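Local structure of folylpolyglutamate synthase/dihydrofolate synthase (Thermotoga maritima, 1O5Z) at residues N68-I73 and I151-V156; T174-D179 and A276-K281; T209-R214 and K218-V223. The protein probably catalyses the ATP-dependent addition of L-glutamate to dihydropteroate and to tetrahydrofolate polyglutamates, with magnesium as cofactor. One frame throughout, in Å; residues are numbered along the deposited sequence.

Contact 1 (N68-I73 and I151-V156)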
# COMPACT_ATOMS: atom_id res chain seq x y z
N ASN A 68 2.36 5.54 -4.73
CA ASN A 68 3.49 6.17 -4.07
C ASN A 68 4.49 6.72 -5.07
O ASN A 68 4.95 7.83 -4.92
CB ASN A 68 4.20 5.19 -3.14
CG ASN A 68 5.20 5.88 -2.27
OD1 ASN A 68 6.41 5.83 -2.54
ND2 ASN A 68 4.70 6.56 -1.22
N MET A 69 4.82 5.91 -6.06
CA MET A 69 5.74 6.33 -7.12
C MET A 69 5.20 7.55 -7.91
O MET A 69 5.92 8.54 -8.17
CB MET A 69 5.96 5.17 -8.05
CG MET A 69 6.79 4.05 -7.44
SD MET A 69 6.87 2.63 -8.59
CE MET A 69 7.72 1.39 -7.63
N VAL A 70 3.92 7.48 -8.26
CA VAL A 70 3.27 8.58 -8.92
C VAL A 70 3.29 9.83 -8.06
O VAL A 70 3.65 10.89 -8.55
CB VAL A 70 1.85 8.19 -9.38
CG1 VAL A 70 1.11 9.36 -9.86
CG2 VAL A 70 1.94 7.20 -10.52
N SER A 71 2.93 9.72 -6.78
CA SER A 71 2.94 10.91 -5.91
C SER A 71 4.31 11.44 -5.80
O SER A 71 4.48 12.59 -5.83
CB SER A 71 2.48 10.62 -4.46
OG SER A 71 1.27 9.89 -4.52
N ASN A 72 5.27 10.58 -5.51
CA ASN A 72 6.64 11.00 -5.32
C ASN A 72 7.22 11.73 -6.50
O ASN A 72 7.91 12.73 -6.31
CB ASN A 72 7.51 9.83 -4.88
CG ASN A 72 7.54 9.74 -3.37
OD1 ASN A 72 7.97 10.71 -2.73
ND2 ASN A 72 7.01 8.67 -2.80
N ILE A 73 6.88 11.30 -7.70
CA ILE A 73 7.40 11.96 -8.90
C ILE A 73 6.79 13.37 -9.06
O ILE A 73 7.49 14.34 -9.38
CB ILE A 73 7.12 11.11 -10.14
CG1 ILE A 73 7.99 9.85 -10.12
CG2 ILE A 73 7.40 11.93 -11.43
CD1 ILE A 73 7.58 8.83 -11.18
N ILE A 151 -3.17 18.22 -7.33
CA ILE A 151 -3.56 16.90 -7.71
C ILE A 151 -3.57 15.94 -6.55
O ILE A 151 -2.77 16.03 -5.62
CB ILE A 151 -2.68 16.40 -8.88
CG1 ILE A 151 -2.96 14.95 -9.17
CG2 ILE A 151 -1.20 16.62 -8.64
CD1 ILE A 151 -2.43 14.58 -10.49
N ALA A 152 -4.54 15.02 -6.60
CA ALA A 152 -4.64 13.96 -5.61
C ALA A 152 -4.40 12.60 -6.27
O ALA A 152 -4.95 12.33 -7.31
CB ALA A 152 -5.98 14.02 -4.88
N VAL A 153 -3.55 11.77 -5.67
CA VAL A 153 -3.33 10.40 -6.12
C VAL A 153 -4.01 9.49 -5.16
O VAL A 153 -3.74 9.52 -3.97
CB VAL A 153 -1.83 10.09 -6.20
CG1 VAL A 153 -1.59 8.70 -6.77
CG2 VAL A 153 -1.13 11.13 -7.08
N LEU A 154 -4.92 8.67 -5.68
CA LEU A 154 -5.80 7.86 -4.86
C LEU A 154 -5.61 6.40 -5.14
O LEU A 154 -5.85 5.93 -6.23
CB LEU A 154 -7.24 8.23 -5.16
CG LEU A 154 -7.46 9.75 -5.16
CD1 LEU A 154 -8.73 10.05 -5.92
CD2 LEU A 154 -7.53 10.20 -3.75
N GLU A 155 -5.22 5.70 -4.10
CA GLU A 155 -5.20 4.28 -4.08
C GLU A 155 -6.61 3.73 -3.75
O GLU A 155 -7.21 4.06 -2.73
CB GLU A 155 -4.16 3.79 -3.03
CG GLU A 155 -4.11 2.27 -2.96
CD GLU A 155 -3.26 1.73 -1.88
OE1 GLU A 155 -2.69 2.50 -1.09
OE2 GLU A 155 -3.16 0.49 -1.86
N VAL A 156 -7.09 2.83 -4.59
CA VAL A 156 -8.33 2.13 -4.36
C VAL A 156 -8.20 1.37 -3.05
O VAL A 156 -7.14 0.76 -2.75
CB VAL A 156 -8.63 1.15 -5.50
CG1 VAL A 156 -9.84 0.32 -5.17
CG2 VAL A 156 -8.78 1.91 -6.85
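Val70 and Ser71 of helix 63-77 rest side by side on a single residue of strand 151-155, Val153. The helical run begins with Asn68, which makes no contact with the strand; its OD1 takes the backbone N of Lys303 and its ND2 is bonded to Tyr85 OH. Met69 packs on Gln272 and Ala279 of helix 271-286. The next residue, Val70, points at the strand. With CG1 anti to its backbone N (chi1 171°), that methyl is delivered to the fork of Val153, 4.0 Å from Val153 CG2 and 4.2 Å from Val153 CG1, the two branched side chains meeting at a slant. Ser71 comes in beside it with its oxygen. Its OG sits 3.5 Å from Val153 CB and 3.7 Å from Val153 CG2, so the hydroxyl lies over the branch point rather than against one methyl. This is no polar bond: the serine turns its OG back along its own helix to the carbonyl O of Ala67, four residues earlier, with a further weak bond to Tyr85 OH. A buried hydroxyl is thereby satisfied within the helix and can lie against a hydrocarbon surface. One turn on from Asn68, the N of Asn72 closes the helical bond to Asn68 O at 2.8 Å, and Ile73 faces helix 271-286. No hydrogen bond crosses the contact, and only 122 Å² is buried, about half of it on Val153. Strand 151-155 lies between strands 81-84 and 53-58, parallel to both. A helix laid over the parallel part of a mixed sheet, directly after the glycine-rich loop that follows strand 53-58, is the P-loop NTPase core of the Mur ligase middle domain.

Contact 2 (T174-D179 and A276-K281)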
# COMPACT_ATOMS: atom_id res chain seq x y z
N THR A 174 -5.61 3.58 -13.38
CA THR A 174 -4.62 2.53 -13.48
C THR A 174 -5.11 1.29 -12.78
O THR A 174 -5.62 1.37 -11.64
CB THR A 174 -3.34 3.04 -12.83
OG1 THR A 174 -2.93 4.23 -13.52
CG2 THR A 174 -2.14 2.02 -12.96
N ILE A 175 -5.04 0.16 -13.47
CA ILE A 175 -5.26 -1.12 -12.82
C ILE A 175 -3.97 -1.92 -12.89
O ILE A 175 -3.62 -2.50 -13.94
CB ILE A 175 -6.44 -1.85 -13.45
CG1 ILE A 175 -7.72 -1.01 -13.28
CG2 ILE A 175 -6.62 -3.22 -12.76
CD1 ILE A 175 -8.92 -1.46 -14.08
N VAL A 176 -3.22 -1.91 -11.80
CA VAL A 176 -1.85 -2.39 -11.87
C VAL A 176 -1.85 -3.87 -12.27
O VAL A 176 -1.22 -4.25 -13.26
CB VAL A 176 -1.07 -2.18 -10.55
CG1 VAL A 176 0.41 -2.62 -10.75
CG2 VAL A 176 -1.14 -0.74 -10.05
N THR A 177 -2.58 -4.67 -11.48
CA THR A 177 -2.84 -6.08 -11.76
C THR A 177 -4.25 -6.52 -11.40
O THR A 177 -4.96 -5.86 -10.65
CB THR A 177 -1.84 -7.06 -11.01
OG1 THR A 177 -2.01 -7.05 -9.55
CG2 THR A 177 -0.36 -6.67 -11.32
N VAL A 178 -4.60 -7.69 -11.93
CA VAL A 178 -5.77 -8.42 -11.52
C VAL A 178 -5.35 -9.86 -11.21
O VAL A 178 -5.07 -10.64 -12.12
CB VAL A 178 -6.83 -8.41 -12.64
CG1 VAL A 178 -8.06 -9.23 -12.20
CG2 VAL A 178 -7.16 -6.95 -13.08
N ASP A 179 -5.31 -10.19 -9.91
CA ASP A 179 -4.86 -11.50 -9.43
C ASP A 179 -5.93 -12.16 -8.55
O ASP A 179 -6.65 -11.48 -7.83
CB ASP A 179 -3.55 -11.35 -8.65
CG ASP A 179 -2.43 -10.74 -9.50
OD1 ASP A 179 -2.23 -11.34 -10.61
OD2 ASP A 179 -1.72 -9.71 -9.17
N ALA A 276 7.05 0.52 -11.35
CA ALA A 276 7.67 1.77 -11.86
C ALA A 276 7.30 2.06 -13.34
O ALA A 276 6.88 3.15 -13.64
CB ALA A 276 9.19 1.75 -11.67
N GLY A 277 7.37 1.07 -14.22
CA GLY A 277 6.85 1.25 -15.59
C GLY A 277 5.38 1.66 -15.60
O GLY A 277 4.95 2.51 -16.33
N VAL A 278 4.59 0.99 -14.80
CA VAL A 278 3.17 1.33 -14.71
C VAL A 278 2.97 2.78 -14.26
O VAL A 278 2.13 3.47 -14.81
CB VAL A 278 2.39 0.38 -13.75
CG1 VAL A 278 0.93 0.83 -13.63
CG2 VAL A 278 2.45 -1.01 -14.24
N ALA A 279 3.73 3.20 -13.25
CA ALA A 279 3.68 4.57 -12.73
C ALA A 279 4.04 5.62 -13.81
O ALA A 279 3.41 6.69 -13.90
CB ALA A 279 4.60 4.69 -11.54
N LEU A 280 5.08 5.33 -14.60
CA LEU A 280 5.54 6.25 -15.62
C LEU A 280 4.53 6.31 -16.75
O LEU A 280 4.21 7.40 -17.23
CB LEU A 280 6.93 5.86 -16.14
CG LEU A 280 8.09 5.84 -15.11
CD1 LEU A 280 9.48 5.65 -15.77
CD2 LEU A 280 8.10 7.07 -14.30
N LYS A 281 4.01 5.15 -17.18
CA LYS A 281 2.89 5.18 -18.13
C LYS A 281 1.69 5.93 -17.56
O LYS A 281 1.10 6.74 -18.23
CB LYS A 281 2.47 3.79 -18.59
CG LYS A 281 1.51 3.70 -19.85
CD LYS A 281 1.35 4.97 -20.76
CE LYS A 281 2.34 5.08 -21.83
NZ LYS A 281 2.36 6.47 -22.42
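Asp179 OD2 is gripped by two donors: the hydroxyl of Thr177, at 2.7 Å from OG1 to OD2, and the side-chain amide of Asn61. The threonine approaches from above the carboxylate plane, 46° out of it, and its OG1 in turn accepts from the backbone N of Asn61, so the turn after strand 173-175 is tied to the glycine-rich loop. The contact with helix 271-286 lies earlier in this run and is carried by hydrocarbon. Val278 points from the helix at Thr174 and spreads its two methyls over two residues. Its CG1 presses on Thr174 CG2 at 3.4 Å, tighter than carbons usually pack, while its CG2 lies 4.4 Å from Val176 CG1, a looser touch. Thr174 presents a methyl here because chi1 of -59° sets CG2 opposite the backbone N and swings OG1 round beside that N. The hydroxyl is thereby turned to Thr282 OG1, one turn further along the helix; Thr282 OG1 is also hydrogen-bonded to the carbonyl O of Val278. Thr174, Thr282 and the carbonyl of Val278 thus form a short chain of hydrogen bonds beside the methyl contact. Strand 173-175 runs parallel between strands 53-58 and 207-209, and Val278 also touches Val208 of the latter. Val176 also meets Val66 of helix 63-77, so Val176 packs on two helices, while strand 250-255 touches helix 271-286 through Phe252 and Tyr254.

Contact 3 (T209-R214 and K218-V223)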
# COMPACT_ATOMS: atom_id res chain seq x y z
N THR A 209 -2.57 -0.41 -17.49
CA THR A 209 -2.46 -1.68 -16.77
C THR A 209 -1.14 -2.45 -16.91
O THR A 209 -0.50 -2.50 -17.99
CB THR A 209 -3.70 -2.60 -17.05
OG1 THR A 209 -3.65 -3.78 -16.21
CG2 THR A 209 -3.74 -3.08 -18.49
N GLY A 210 -0.75 -3.04 -15.78
CA GLY A 210 0.40 -3.95 -15.70
C GLY A 210 -0.02 -5.39 -15.82
O GLY A 210 0.77 -6.29 -15.55
N GLU A 211 -1.25 -5.62 -16.27
CA GLU A 211 -1.83 -6.96 -16.29
C GLU A 211 -1.50 -7.60 -17.63
O GLU A 211 -1.43 -6.91 -18.67
CB GLU A 211 -3.34 -6.93 -16.02
CG GLU A 211 -4.03 -8.31 -15.91
CD GLU A 211 -3.32 -9.28 -14.97
OE1 GLU A 211 -2.99 -8.90 -13.81
OE2 GLU A 211 -3.08 -10.43 -15.39
N ARG A 212 -1.26 -8.91 -17.56
CA ARG A 212 -0.97 -9.73 -18.71
C ARG A 212 -1.95 -10.91 -18.91
O ARG A 212 -1.98 -11.47 -19.99
CB ARG A 212 0.44 -10.29 -18.59
CG ARG A 212 1.57 -9.26 -18.62
CD ARG A 212 2.89 -9.97 -18.82
NE ARG A 212 4.05 -9.10 -18.98
CZ ARG A 212 4.65 -8.49 -17.97
NH1 ARG A 212 4.19 -8.60 -16.72
NH2 ARG A 212 5.70 -7.72 -18.22
N LYS A 213 -2.74 -11.29 -17.91
CA LYS A 213 -3.75 -12.36 -18.15
C LYS A 213 -4.83 -11.95 -19.15
O LYS A 213 -5.55 -10.98 -18.97
CB LYS A 213 -4.43 -12.83 -16.86
CG LYS A 213 -3.53 -13.68 -16.01
CD LYS A 213 -4.23 -14.09 -14.75
CE LYS A 213 -4.44 -12.93 -13.79
NZ LYS A 213 -3.17 -12.41 -13.28
N ARG A 214 -4.94 -12.75 -20.18
CA ARG A 214 -5.89 -12.55 -21.26
C ARG A 214 -7.31 -12.28 -20.76
O ARG A 214 -7.99 -11.40 -21.26
CB ARG A 214 -5.90 -13.83 -22.10
CG ARG A 214 -5.93 -13.68 -23.62
CD ARG A 214 -6.71 -12.49 -24.15
NE ARG A 214 -5.94 -11.25 -24.02
CZ ARG A 214 -6.30 -10.09 -24.55
NH1 ARG A 214 -7.40 -9.99 -25.29
NH2 ARG A 214 -5.52 -9.03 -24.35
N LYS A 218 -9.20 -8.81 -21.47
CA LYS A 218 -10.44 -8.86 -22.26
C LYS A 218 -11.55 -8.00 -21.61
O LYS A 218 -12.22 -7.21 -22.27
CB LYS A 218 -10.88 -10.32 -22.47
CG LYS A 218 -10.08 -11.08 -23.56
CD LYS A 218 -10.17 -12.66 -23.55
CE LYS A 218 -9.77 -13.23 -24.94
NZ LYS A 218 -9.11 -14.61 -25.01
N VAL A 219 -11.71 -8.11 -20.30
CA VAL A 219 -12.71 -7.32 -19.61
C VAL A 219 -12.38 -5.83 -19.72
O VAL A 219 -13.22 -5.01 -20.12
CB VAL A 219 -12.83 -7.73 -18.12
CG1 VAL A 219 -13.90 -6.88 -17.41
CG2 VAL A 219 -13.10 -9.21 -17.98
N MET A 220 -11.15 -5.48 -19.35
CA MET A 220 -10.71 -4.09 -19.36
C MET A 220 -10.78 -3.51 -20.76
O MET A 220 -11.16 -2.36 -20.92
CB MET A 220 -9.28 -3.96 -18.83
CG MET A 220 -9.13 -4.43 -17.39
SD MET A 220 -7.53 -4.13 -16.63
CE MET A 220 -6.57 -5.56 -17.08
N GLU A 221 -10.42 -4.30 -21.77
CA GLU A 221 -10.54 -3.89 -23.16
C GLU A 221 -11.97 -3.53 -23.49
O GLU A 221 -12.22 -2.50 -24.11
CB GLU A 221 -10.09 -5.01 -24.12
CG GLU A 221 -8.57 -5.15 -24.19
CD GLU A 221 -8.12 -6.49 -24.79
OE1 GLU A 221 -8.93 -7.20 -25.43
OE2 GLU A 221 -6.95 -6.84 -24.57
N ASP A 222 -12.90 -4.41 -23.11
CA ASP A 222 -14.31 -4.20 -23.38
C ASP A 222 -14.82 -2.95 -22.69
O ASP A 222 -15.51 -2.14 -23.31
CB ASP A 222 -15.13 -5.45 -23.00
CG ASP A 222 -14.80 -6.66 -23.88
OD1 ASP A 222 -15.69 -7.50 -24.14
OD2 ASP A 222 -13.67 -6.85 -24.38
N VAL A 223 -14.47 -2.75 -21.43
CA VAL A 223 -14.91 -1.54 -20.71
C VAL A 223 -14.33 -0.23 -21.27
O VAL A 223 -15.08 0.72 -21.53
CB VAL A 223 -14.65 -1.63 -19.21
CG1 VAL A 223 -15.10 -0.36 -18.52
CG2 VAL A 223 -15.39 -2.85 -18.64
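Arg214, at the start of helix 214-227, reaches forward along its own helix to meet Lys218 and Glu221. Beyond CB the chain leaves at an unstaggered chi1 of -138°. CG then passes 3.6 Å from Lys218 NZ, and CD comes so near Lys218 CE that the detail is doubtful on two exposed side chains. NE lies near Lys218 CG, 4.2 Å away. Lys218 N lies over one face of the guanidinium; that same N donates the ordinary helical bond to Arg214 O, at 2.9 Å. At the tip the two terminal nitrogens hold Glu221 end-on: NH2 stands 2.6 Å from OE2 of Glu221, and NH1 is 3.2 Å from its OE1. Both oxygens are met on their syn side, but the two planes are turned 42° apart, so the pair is twisted rather than coplanar. Replacing Glu221 with an alanine would probably leave the guanidinium without its mate, loose to turn, beside the like charge of Lys218. Deeper in, Met220 drives its methyl CE against the end of strand 207-209 and the loop after it, 3.5 Å from Thr209 OG1 and 3.7 Å from Glu211 CB. That threonine oxygen is already engaged: it bonds Ile175 O and accepts from Glu211 N at 3.0 Å, an ST turn. Glu211 OE2 takes both N and NZ of Lys213, the N-cap residue, the second as a salt bridge. The chemistry is therefore divided: a buried methionine methyl packs on strand end and loop, while on the exposed side a salt bridge spans two helical turns, where solvent probably weakens its pull.

The three contacts step across the parallel part of one mixed sheet in the Mur ligase middle domain. Contacts 1 and 2 have centres 12 Å apart and touch through their helices, with Ile73 CD1 3.6 Å from Leu280 CD2. Contact 3 is nested in the loop that contact 2 closes; its centre is about 12 Å from that of contact 2, and Val178 N bonds Glu211 OE1 at 2.8 Å. Contacts 1 and 3 stay about 11 Å apart at their nearest atoms. Glu155 and Val156 of contact 1 hydrogen-bond an unidentified ligand, probably from the crystallisation liquor. Helix 63-77 and the Thr177–Asp179 turn both adjoin the glycine-rich loop, probably the ATP phosphate site, as in related P-loop enzymes.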